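MIX1 (Leishmania major, PDB 3HA4) is of unknown detailed function but forms a homodimer and probably acts as a TPR-like helical scaffold that mediates protein-protein interactions. Local coordinates at residues A[38-43]-A[55-60]; A[78-83]-A[133-138]; A[96-101]-A[137-142]; A[107-112]-A[128-133]. All coordinates share one frame; numbering follows the deposited sequence.

Interaction 1 is the most buried of the four: a methionine sulfur packs between helices 34-42 and 54-64, with a water bridge at its exposed margin. Interactions 2, 3 and 4 are partly buried and all depend on helix 123-137 or the chain just after it. In interactions 2 and 4 a lysine amine lies beside a leucine or isoleucine contact, bonded to a carboxylate in one and a hydroxyl in the other. Interaction 3 instead sets an arginine against an irregular stretch of backbone after helix 123-137, and it touches interaction 2 through the Arg98 NE to Leu136 O bond. Interaction 1 meets interaction 3 through Trp58; interactions 1, 2 and 4 also border the second subunit.

Interaction 1 (A[38-43]-A[55-60]); sequences HQRVVL and ALMWEQ
Met57 reaches Arg40 and Val41 on a side chain whose chi1 of -87° and straight chi2 (-172°) carry SD across the gap between helices 34-42 and 54-64; the bend at chi3 only turns the terminal CE aside. At Val41 chi1 is 164°, which places CG2 anti to the carbonyl carbon and within touch of the sulfur. Met57 SD lies 3.6 Å from Arg40 CB and 4.1 Å from Val41 CG2, so one sulfur rests on two consecutive residues of the facing helix, while the Val41 and Met57 side chains run alongside each other, pointing opposite ways. Beyond its CB, Arg40 continues as an extended chain from CG to NE and takes its guanidinium out to the surface. There a water lies in the guanidinium plane, at its edge, accepting from Arg40 NH1 at 3.2 Å. The same water donates to Gln60 OE1 at 3.0 Å, so the two helices share a solvent-mediated polar link outside the methionine packing. The backbones are 7.5 Å apart at their nearest CA atoms, those of Val41 and Met57. Leu37 and Leu44 also pack on Met57, and Leu75 of helix 70-81 on Val41. Helix 94-109 meets helix 54-64 through Trp58, which packs on Met97 and Val101, while His38 and Gln39 pack on Ile128 and Met131 of the second subunit, respectively.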
# COMPACT_ATOMS: atom_id res chain seq x y z
N HIS A 38 -3.76 8.67 1.13
CA HIS A 38 -3.43 7.29 1.16
C HIS A 38 -4.52 6.51 1.84
O HIS A 38 -4.90 5.48 1.40
CB HIS A 38 -2.10 7.09 1.84
CG HIS A 38 -1.77 5.66 2.10
ND1 HIS A 38 -2.21 4.99 3.21
CD2 HIS A 38 -1.05 4.77 1.39
CE1 HIS A 38 -1.78 3.76 3.17
NE2 HIS A 38 -1.07 3.60 2.08
N GLN A 39 -5.03 7.03 2.92
CA GLN A 39 -6.14 6.43 3.65
C GLN A 39 -7.43 6.33 2.82
O GLN A 39 -8.16 5.34 2.90
CB GLN A 39 -6.38 7.18 4.96
CG GLN A 39 -7.47 6.60 5.83
CD GLN A 39 -7.70 7.44 7.08
OE1 GLN A 39 -7.58 6.96 8.21
NE2 GLN A 39 -8.02 8.71 6.88
N ARG A 40 -7.67 7.30 1.97
CA ARG A 40 -8.83 7.29 1.13
C ARG A 40 -8.73 6.28 0.02
O ARG A 40 -9.68 5.68 -0.38
CB ARG A 40 -9.01 8.66 0.55
CG ARG A 40 -9.98 9.45 1.26
CD ARG A 40 -9.93 10.89 1.03
NE ARG A 40 -10.60 11.54 2.12
CZ ARG A 40 -10.97 12.81 2.15
NH1 ARG A 40 -10.74 13.59 1.13
NH2 ARG A 40 -11.58 13.29 3.19
N VAL A 41 -7.53 6.11 -0.46
CA VAL A 41 -7.27 5.21 -1.55
C VAL A 41 -7.30 3.77 -1.08
O VAL A 41 -7.65 2.89 -1.80
CB VAL A 41 -5.92 5.51 -2.18
CG1 VAL A 41 -5.47 4.40 -3.03
CG2 VAL A 41 -5.98 6.75 -2.97
N VAL A 42 -6.95 3.57 0.17
CA VAL A 42 -6.92 2.26 0.74
C VAL A 42 -8.28 1.69 1.07
O VAL A 42 -8.42 0.51 1.21
CB VAL A 42 -6.04 2.21 1.95
CG1 VAL A 42 -6.24 0.99 2.66
CG2 VAL A 42 -4.65 2.32 1.57
N LEU A 43 -9.26 2.54 1.18
CA LEU A 43 -10.62 2.19 1.45
C LEU A 43 -11.23 1.58 0.23
O LEU A 43 -12.18 0.87 0.30
CB LEU A 43 -11.37 3.46 1.76
CG LEU A 43 -12.15 3.84 2.99
CD1 LEU A 43 -11.84 3.13 4.22
CD2 LEU A 43 -11.97 5.26 3.14
N ALA A 55 -10.47 9.03 -10.07
CA ALA A 55 -9.83 9.89 -11.06
C ALA A 55 -9.24 11.12 -10.38
O ALA A 55 -8.09 11.48 -10.61
CB ALA A 55 -10.83 10.31 -12.14
N LEU A 56 -10.05 11.75 -9.53
CA LEU A 56 -9.65 12.97 -8.83
C LEU A 56 -8.53 12.66 -7.84
O LEU A 56 -7.56 13.41 -7.71
CB LEU A 56 -10.86 13.58 -8.13
CG LEU A 56 -10.84 14.88 -7.30
CD1 LEU A 56 -11.06 14.60 -5.82
CD2 LEU A 56 -9.60 15.76 -7.53
N MET A 57 -8.68 11.54 -7.14
CA MET A 57 -7.69 11.12 -6.17
C MET A 57 -6.38 10.78 -6.88
O MET A 57 -5.31 11.10 -6.37
CB MET A 57 -8.20 9.96 -5.32
CG MET A 57 -8.97 10.43 -4.10
SD MET A 57 -9.38 9.09 -2.97
CE MET A 57 -10.53 8.14 -3.96
N TRP A 58 -6.47 10.15 -8.05
CA TRP A 58 -5.30 9.81 -8.85
C TRP A 58 -4.64 11.09 -9.34
O TRP A 58 -3.41 11.25 -9.25
CB TRP A 58 -5.68 8.92 -10.04
CG TRP A 58 -4.52 8.74 -11.00
CD1 TRP A 58 -4.54 8.89 -12.36
CD2 TRP A 58 -3.18 8.41 -10.65
NE1 TRP A 58 -3.28 8.67 -12.88
CE2 TRP A 58 -2.43 8.37 -11.84
CE3 TRP A 58 -2.53 8.14 -9.44
CZ2 TRP A 58 -1.07 8.07 -11.86
CZ3 TRP A 58 -1.17 7.85 -9.46
CH2 TRP A 58 -0.46 7.81 -10.66
N GLU A 59 -5.46 11.99 -9.86
CA GLU A 59 -5.03 13.31 -10.32
C GLU A 59 -4.36 14.09 -9.21
O GLU A 59 -3.36 14.76 -9.43
CB GLU A 59 -6.23 14.09 -10.85
CG GLU A 59 -5.81 15.27 -11.69
CD GLU A 59 -4.74 14.88 -12.68
OE1 GLU A 59 -3.64 15.48 -12.63
OE2 GLU A 59 -5.00 13.95 -13.49
N GLN A 60 -4.90 13.98 -8.00
CA GLN A 60 -4.25 14.62 -6.86
C GLN A 60 -2.87 14.04 -6.59
O GLN A 60 -1.96 14.78 -6.19
CB GLN A 60 -5.12 14.56 -5.60
CG GLN A 60 -6.43 15.31 -5.76
CD GLN A 60 -7.39 15.08 -4.61
OE1 GLN A 60 -7.48 13.99 -4.06
NE2 GLN A 60 -8.13 16.12 -4.24
O HOH W 1 -9.20 13.26 -1.66

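Interaction 2 (A[78-83]-A[133-138]); sequences VLKYSS and VDDLEN
The last turns of two helices, 70-81 and 123-137, meet in this all-helical, TPR-like fold, joined by a leucine pair and by a salt bridge between Lys80 and Asp135. Lys80 NZ donates to Asp135 OD2 at 2.8 Å. The amine comes from above the carboxylate, 51° out of its plane, and stays 3.7 Å from Asp135 OD1, so the bridge rests on a single oxygen. Lys80 has its CG anti to the backbone N (chi1 -156°) and an extended chain beyond, which spans the gap between the helices; its CE passes 3.6 Å from Asp135 OD2 on the way. Nearer the root, Lys80 CG sits over the centre of the Tyr81 ring, 3.8 Å above its plane, and the aliphatic chain is thus steadied along one side. Gln39 OE1 of the second subunit offers the amine a weak further hydrogen bond, which puts the ion pair at the margin of the dimer interface. On the buried side, Leu79 CD1 and Leu136 CD2 touch at 4.2 Å. Leu87, Met139 and Leu141 also pack on Leu79, and Leu105 and Thr76 adjoin Leu136. Helix 70-81 closes with Ser82 N bonded to Val78 O, and Ser83 then serves as N-cap of helix 84-90, its OG accepting from Tyr86 N. Leucines packed inside and an ion pair on the more exposed side thus join two helix ends of this all-helical, TPR-like fold.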
# COMPACT_ATOMS: atom_id res chain seq x y z
N VAL A 78 -5.99 -1.85 -6.91
CA VAL A 78 -7.34 -1.49 -7.37
C VAL A 78 -7.55 -1.88 -8.84
O VAL A 78 -8.53 -2.54 -9.17
CB VAL A 78 -7.69 0.00 -7.12
CG1 VAL A 78 -9.04 0.35 -7.72
CG2 VAL A 78 -7.71 0.30 -5.63
N LEU A 79 -6.62 -1.51 -9.72
CA LEU A 79 -6.73 -1.90 -11.13
C LEU A 79 -6.63 -3.43 -11.33
O LEU A 79 -7.36 -4.01 -12.14
CB LEU A 79 -5.67 -1.19 -11.97
CG LEU A 79 -5.72 0.32 -11.86
CD1 LEU A 79 -4.56 0.96 -12.63
CD2 LEU A 79 -7.06 0.80 -12.38
N LYS A 80 -5.74 -4.07 -10.59
CA LYS A 80 -5.59 -5.53 -10.61
C LYS A 80 -6.88 -6.28 -10.25
O LYS A 80 -7.40 -7.09 -11.03
CB LYS A 80 -4.51 -5.93 -9.62
CG LYS A 80 -3.82 -7.26 -9.88
CD LYS A 80 -2.48 -7.28 -9.14
CE LYS A 80 -1.90 -8.67 -9.07
NZ LYS A 80 -0.64 -8.65 -8.27
N TYR A 81 -7.40 -6.01 -9.06
CA TYR A 81 -8.45 -6.85 -8.50
C TYR A 81 -9.89 -6.38 -8.70
O TYR A 81 -10.82 -7.13 -8.43
CB TYR A 81 -8.17 -7.12 -7.02
CG TYR A 81 -6.84 -7.81 -6.82
CD1 TYR A 81 -6.60 -9.04 -7.40
CD2 TYR A 81 -5.83 -7.20 -6.10
CE1 TYR A 81 -5.39 -9.68 -7.24
CE2 TYR A 81 -4.61 -7.83 -5.93
CZ TYR A 81 -4.40 -9.06 -6.50
OH TYR A 81 -3.20 -9.70 -6.34
N SER A 82 -10.07 -5.15 -9.16
CA SER A 82 -11.42 -4.69 -9.45
C SER A 82 -11.85 -5.30 -10.77
O SER A 82 -11.01 -5.69 -11.58
CB SER A 82 -11.52 -3.15 -9.50
OG SER A 82 -11.39 -2.57 -8.21
N SER A 83 -13.16 -5.37 -10.98
CA SER A 83 -13.73 -5.94 -12.19
C SER A 83 -13.77 -4.88 -13.28
O SER A 83 -13.82 -3.68 -12.99
CB SER A 83 -15.16 -6.42 -11.91
OG SER A 83 -16.08 -5.36 -12.17
N VAL A 133 5.05 -2.85 -11.57
CA VAL A 133 5.27 -2.45 -12.96
C VAL A 133 4.90 -3.58 -13.91
O VAL A 133 4.17 -3.36 -14.89
CB VAL A 133 6.73 -2.00 -13.18
CG1 VAL A 133 7.05 -1.91 -14.67
CG2 VAL A 133 6.96 -0.65 -12.53
N ASP A 134 5.38 -4.79 -13.61
CA ASP A 134 5.01 -6.00 -14.35
C ASP A 134 3.50 -6.16 -14.40
O ASP A 134 2.92 -6.39 -15.46
CB ASP A 134 5.59 -7.27 -13.70
CG ASP A 134 7.02 -7.53 -14.09
OD1 ASP A 134 7.60 -6.74 -14.87
OD2 ASP A 134 7.56 -8.54 -13.60
N ASP A 135 2.88 -6.07 -13.22
CA ASP A 135 1.44 -6.20 -13.12
C ASP A 135 0.77 -5.24 -14.10
O ASP A 135 -0.08 -5.64 -14.90
CB ASP A 135 0.97 -5.96 -11.69
CG ASP A 135 1.22 -7.15 -10.79
OD1 ASP A 135 1.37 -8.26 -11.34
OD2 ASP A 135 1.26 -6.99 -9.56
N LEU A 136 1.19 -3.98 -14.05
CA LEU A 136 0.60 -2.98 -14.93
C LEU A 136 0.86 -3.35 -16.38
O LEU A 136 -0.06 -3.43 -17.18
CB LEU A 136 1.13 -1.59 -14.59
CG LEU A 136 0.66 -1.11 -13.21
CD1 LEU A 136 1.47 0.09 -12.68
CD2 LEU A 136 -0.85 -0.80 -13.28
N GLU A 137 2.11 -3.56 -16.72
CA GLU A 137 2.45 -3.98 -18.06
C GLU A 137 1.63 -5.16 -18.56
O GLU A 137 1.25 -5.21 -19.70
CB GLU A 137 3.94 -4.26 -18.14
CG GLU A 137 4.86 -3.07 -18.00
CD GLU A 137 4.97 -2.32 -19.26
OE1 GLU A 137 4.25 -2.66 -20.16
OE2 GLU A 137 5.75 -1.39 -19.35
N ASN A 138 1.34 -6.11 -17.68
CA ASN A 138 0.60 -7.31 -18.07
C ASN A 138 -0.91 -7.10 -18.18
O ASN A 138 -1.66 -8.00 -18.58
CB ASN A 138 0.92 -8.47 -17.11
CG ASN A 138 2.18 -9.22 -17.53
OD1 ASN A 138 2.38 -9.48 -18.71
ND2 ASN A 138 3.02 -9.56 -16.57

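Interaction 3 (A[96-101]-A[137-142]); sequences EMRKEV and ENMDLN
The Arg98 guanidinium carries Met139 O over one face, 3.1 Å above the plane and offset toward the rim, while Glu137 O approaches obliquely, 4.2 Å from Arg98 NH2. Although Arg98 NE is only 3.1 Å from Met139 O, the angle is poor and the pair is not a hydrogen bond: the carbonyl rests on the face. NE instead donates to Leu136 O near the end of helix 123-137, and NH1 forms a salt bridge with Asp95 OD2. A bend at chi3 (125°) turns the guanidinium out of line with the extended first part of the side chain. That aliphatic part is packed too, with Leu141 CD1 3.8 Å from Arg98 CB and Met139 CB 4.1 Å from Arg98 CD. Glu137 OE1 stands 4.6 Å from Arg98 NH2, close enough for a probable attraction though not for a contact. Further along the loop, Asn142 N donates to Asp140 OD1 at 3.0 Å (N-H...O 168°), an Asx turn, although Asn142 is poorly ordered. Asp95 OD1 accepts from Leu141 N, so the same aspartate that pairs with Arg98 also holds the loop. Its OD1 lies close to Asp140 OD1, and the nearby arginine would be expected to ease that repulsion. Residues 139-142 thus run across the start of helix 94-109 after leaving helix 123-137; Met139 packs on Leu79 of helix 70-81, Leu141 on Pro94, and Met97 lies on Trp58 of helix 54-64.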
# COMPACT_ATOMS: atom_id res chain seq x y z
N GLU A 96 -6.03 4.21 -19.66
CA GLU A 96 -5.17 5.37 -19.63
C GLU A 96 -4.65 5.66 -18.25
O GLU A 96 -3.56 6.11 -18.11
CB GLU A 96 -5.88 6.58 -20.18
CG GLU A 96 -4.96 7.65 -20.72
CD GLU A 96 -3.87 7.14 -21.64
OE1 GLU A 96 -4.16 6.35 -22.57
OE2 GLU A 96 -2.71 7.53 -21.44
N MET A 97 -5.44 5.38 -17.24
CA MET A 97 -5.03 5.51 -15.86
C MET A 97 -3.94 4.54 -15.52
O MET A 97 -3.06 4.86 -14.81
CB MET A 97 -6.21 5.30 -14.93
CG MET A 97 -5.91 5.58 -13.51
SD MET A 97 -7.14 5.14 -12.39
CE MET A 97 -6.23 5.17 -10.92
N ARG A 98 -4.05 3.35 -16.05
CA ARG A 98 -3.10 2.30 -15.92
C ARG A 98 -1.75 2.72 -16.40
O ARG A 98 -0.74 2.47 -15.78
CB ARG A 98 -3.62 1.18 -16.79
CG ARG A 98 -2.92 -0.11 -16.73
CD ARG A 98 -3.10 -0.85 -18.01
NE ARG A 98 -1.81 -1.17 -18.53
CZ ARG A 98 -1.37 -0.89 -19.73
NH1 ARG A 98 -2.14 -0.31 -20.59
NH2 ARG A 98 -0.15 -1.22 -20.06
N LYS A 99 -1.75 3.39 -17.53
CA LYS A 99 -0.57 3.87 -18.17
C LYS A 99 0.08 4.97 -17.42
O LYS A 99 1.26 5.10 -17.46
CB LYS A 99 -0.90 4.34 -19.56
CG LYS A 99 -1.03 3.23 -20.50
CD LYS A 99 -1.32 3.70 -21.87
CE LYS A 99 -1.71 2.56 -22.74
NZ LYS A 99 -1.87 2.93 -24.14
N GLU A 100 -0.71 5.77 -16.73
CA GLU A 100 -0.18 6.85 -15.91
C GLU A 100 0.40 6.35 -14.60
O GLU A 100 1.46 6.80 -14.19
CB GLU A 100 -1.26 7.89 -15.65
CG GLU A 100 -1.77 8.54 -16.91
CD GLU A 100 -2.97 9.42 -16.67
OE1 GLU A 100 -3.63 9.26 -15.61
OE2 GLU A 100 -3.26 10.26 -17.54
N VAL A 101 -0.30 5.43 -13.96
CA VAL A 101 0.23 4.81 -12.74
C VAL A 101 1.55 4.10 -13.06
O VAL A 101 2.53 4.23 -12.32
CB VAL A 101 -0.76 3.83 -12.12
CG1 VAL A 101 -0.19 3.21 -10.85
CG2 VAL A 101 -2.07 4.53 -11.81
N GLU A 137 2.11 -3.56 -16.72
CA GLU A 137 2.45 -3.98 -18.06
C GLU A 137 1.63 -5.16 -18.56
O GLU A 137 1.25 -5.21 -19.70
CB GLU A 137 3.94 -4.26 -18.14
CG GLU A 137 4.86 -3.07 -18.00
CD GLU A 137 4.97 -2.32 -19.26
OE1 GLU A 137 4.25 -2.66 -20.16
OE2 GLU A 137 5.75 -1.39 -19.35
N ASN A 138 1.34 -6.11 -17.68
CA ASN A 138 0.60 -7.31 -18.07
C ASN A 138 -0.91 -7.10 -18.18
O ASN A 138 -1.66 -8.00 -18.58
CB ASN A 138 0.92 -8.47 -17.11
CG ASN A 138 2.18 -9.22 -17.53
OD1 ASN A 138 2.38 -9.48 -18.71
ND2 ASN A 138 3.02 -9.56 -16.57
N MET A 139 -1.35 -5.89 -17.87
CA MET A 139 -2.75 -5.59 -17.73
C MET A 139 -3.26 -4.89 -18.98
O MET A 139 -2.57 -4.03 -19.54
CB MET A 139 -2.91 -4.67 -16.51
CG MET A 139 -4.24 -4.69 -15.82
SD MET A 139 -4.20 -3.60 -14.38
CE MET A 139 -3.09 -4.48 -13.28
N ASP A 140 -4.45 -5.28 -19.43
CA ASP A 140 -5.20 -4.50 -20.42
C ASP A 140 -6.64 -4.30 -19.93
O ASP A 140 -7.37 -5.27 -19.67
CB ASP A 140 -5.18 -5.15 -21.81
CG ASP A 140 -5.76 -4.24 -22.90
OD1 ASP A 140 -6.42 -3.23 -22.57
OD2 ASP A 140 -5.55 -4.54 -24.09
N LEU A 141 -7.02 -3.04 -19.78
CA LEU A 141 -8.27 -2.67 -19.13
C LEU A 141 -9.24 -2.03 -20.13
O LEU A 141 -10.24 -1.43 -19.75
CB LEU A 141 -8.00 -1.70 -17.98
CG LEU A 141 -7.00 -2.22 -16.94
CD1 LEU A 141 -6.59 -1.12 -15.98
CD2 LEU A 141 -7.57 -3.42 -16.18
N ASN A 142 -8.92 -2.16 -21.42
CA ASN A 142 -9.86 -1.76 -22.45
C ASN A 142 -11.02 -2.76 -22.47
O ASN A 142 -10.82 -3.95 -22.19
CB ASN A 142 -9.18 -1.67 -23.81
CG ASN A 142 -8.23 -0.48 -23.92
OD1 ASN A 142 -8.65 0.68 -23.84
ND2 ASN A 142 -6.95 -0.76 -24.12

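Interaction 4 (A[107-112]-A[128-133]); sequences NVKYGR and IISMAV
Lys109 and Val108, in the last turn of helix 94-109, pack on Ser130 and Ile129 of helix 123-137, the next helix in the chain, just where a Schellman motif ends the first of this helix-loop-helix pair. Lys109 NZ donates to Ser130 OG at 2.8 Å. The lysine, its CG anti to the backbone N (chi1 163°) and straight from there on, reaches over the gap so that its CE also comes 3.4 Å from the Ser130 OG. Below it, Lys109 CB lies 4.0 Å from Ile129 CG2. The other arm of the isoleucine sends CD1 to Val108 CG1, also at 4.0 Å, the two side chains crossing at about a right angle. Ile129 therefore holds two consecutive residues with its two branches. One shell out, Ser130 OG is bonded to Glu126 O a turn earlier in its own helix, which fixes the hydroxyl that the lysine meets. Leu105 and Trp69 cover more of Ile129, and Val113 and Val121 lie on Val108. The Lys109 chain is flanked by Tyr110, with Lys109 CG 3.8 Å above the ring plane, toward the rim of the ring. Behind this, Gly111, at positive phi, is the C-prime residue, its N bonded to Val108 O. The turn is completed by Arg112, whose N is bonded to Asn107 O and whose NH1 meets Asn107 OD1 at 3.1 Å, in the guanidinium plane.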
# COMPACT_ATOMS: atom_id res chain seq x y z
N ASN A 107 8.98 6.34 -13.14
CA ASN A 107 9.74 7.54 -12.79
C ASN A 107 10.42 7.35 -11.44
O ASN A 107 11.56 7.76 -11.26
CB ASN A 107 8.87 8.82 -12.73
CG ASN A 107 8.46 9.33 -14.12
OD1 ASN A 107 9.11 9.06 -15.12
ND2 ASN A 107 7.35 10.08 -14.17
N VAL A 108 9.73 6.74 -10.49
CA VAL A 108 10.32 6.53 -9.16
C VAL A 108 11.46 5.51 -9.22
O VAL A 108 12.51 5.70 -8.62
CB VAL A 108 9.27 6.04 -8.15
CG1 VAL A 108 9.94 5.60 -6.86
CG2 VAL A 108 8.21 7.13 -7.90
N LYS A 109 11.22 4.43 -9.95
CA LYS A 109 12.17 3.34 -10.06
C LYS A 109 13.49 3.80 -10.68
O LYS A 109 14.56 3.36 -10.28
CB LYS A 109 11.56 2.18 -10.86
CG LYS A 109 12.58 1.16 -11.37
CD LYS A 109 11.95 -0.16 -11.79
CE LYS A 109 13.03 -1.11 -12.29
NZ LYS A 109 12.48 -2.37 -12.85
N TYR A 110 13.40 4.69 -11.66
CA TYR A 110 14.59 5.14 -12.38
C TYR A 110 15.06 6.50 -11.89
O TYR A 110 15.90 7.14 -12.51
CB TYR A 110 14.34 5.12 -13.89
CG TYR A 110 14.19 3.71 -14.38
CD1 TYR A 110 15.31 2.88 -14.51
CD2 TYR A 110 12.95 3.17 -14.66
CE1 TYR A 110 15.19 1.58 -14.94
CE2 TYR A 110 12.81 1.87 -15.08
CZ TYR A 110 13.93 1.08 -15.23
OH TYR A 110 13.82 -0.22 -15.66
N GLY A 111 14.52 6.97 -10.79
CA GLY A 111 14.99 8.19 -10.19
C GLY A 111 14.76 9.44 -10.98
O GLY A 111 15.44 10.39 -10.80
N ARG A 112 13.79 9.41 -11.85
CA ARG A 112 13.37 10.55 -12.62
C ARG A 112 12.70 11.57 -11.74
O ARG A 112 12.51 12.71 -12.08
CB ARG A 112 12.45 10.10 -13.71
CG ARG A 112 13.16 9.69 -14.91
CD ARG A 112 12.27 9.35 -16.01
NE ARG A 112 12.77 8.17 -16.65
CZ ARG A 112 12.15 7.02 -16.70
NH1 ARG A 112 10.98 6.90 -16.21
NH2 ARG A 112 12.70 6.02 -17.30
N ILE A 128 9.51 -4.23 -5.26
CA ILE A 128 8.08 -4.23 -5.14
C ILE A 128 7.42 -3.38 -6.21
O ILE A 128 6.34 -3.67 -6.63
CB ILE A 128 7.67 -3.82 -3.72
CG1 ILE A 128 6.42 -4.53 -3.30
CG2 ILE A 128 7.47 -2.37 -3.60
CD1 ILE A 128 5.92 -4.09 -2.04
N ILE A 129 8.12 -2.35 -6.64
CA ILE A 129 7.75 -1.48 -7.71
C ILE A 129 7.93 -2.15 -9.04
O ILE A 129 7.19 -1.93 -9.93
CB ILE A 129 8.61 -0.22 -7.66
CG1 ILE A 129 8.26 0.60 -6.44
CG2 ILE A 129 8.43 0.62 -8.87
CD1 ILE A 129 9.06 1.77 -6.30
N SER A 130 8.93 -2.98 -9.17
CA SER A 130 9.11 -3.72 -10.37
C SER A 130 8.03 -4.75 -10.55
O SER A 130 7.62 -5.01 -11.63
CB SER A 130 10.44 -4.42 -10.32
OG SER A 130 11.46 -3.51 -10.45
N MET A 131 7.57 -5.31 -9.46
CA MET A 131 6.50 -6.25 -9.46
C MET A 131 5.22 -5.57 -9.82
O MET A 131 4.48 -6.09 -10.57
CB MET A 131 6.42 -6.90 -8.10
CG MET A 131 5.28 -7.84 -7.95
SD MET A 131 5.53 -8.91 -6.60
CE MET A 131 7.19 -8.52 -6.26
N ALA A 132 4.98 -4.39 -9.30
CA ALA A 132 3.78 -3.64 -9.67
C ALA A 132 3.85 -3.21 -11.13
O ALA A 132 2.84 -3.22 -11.84
CB ALA A 132 3.60 -2.44 -8.76
N VAL A 133 5.05 -2.85 -11.57
CA VAL A 133 5.27 -2.45 -12.96
C VAL A 133 4.90 -3.58 -13.91
O VAL A 133 4.17 -3.36 -14.89
CB VAL A 133 6.73 -2.00 -13.18
CG1 VAL A 133 7.05 -1.91 -14.67
CG2 VAL A 133 6.96 -0.65 -12.53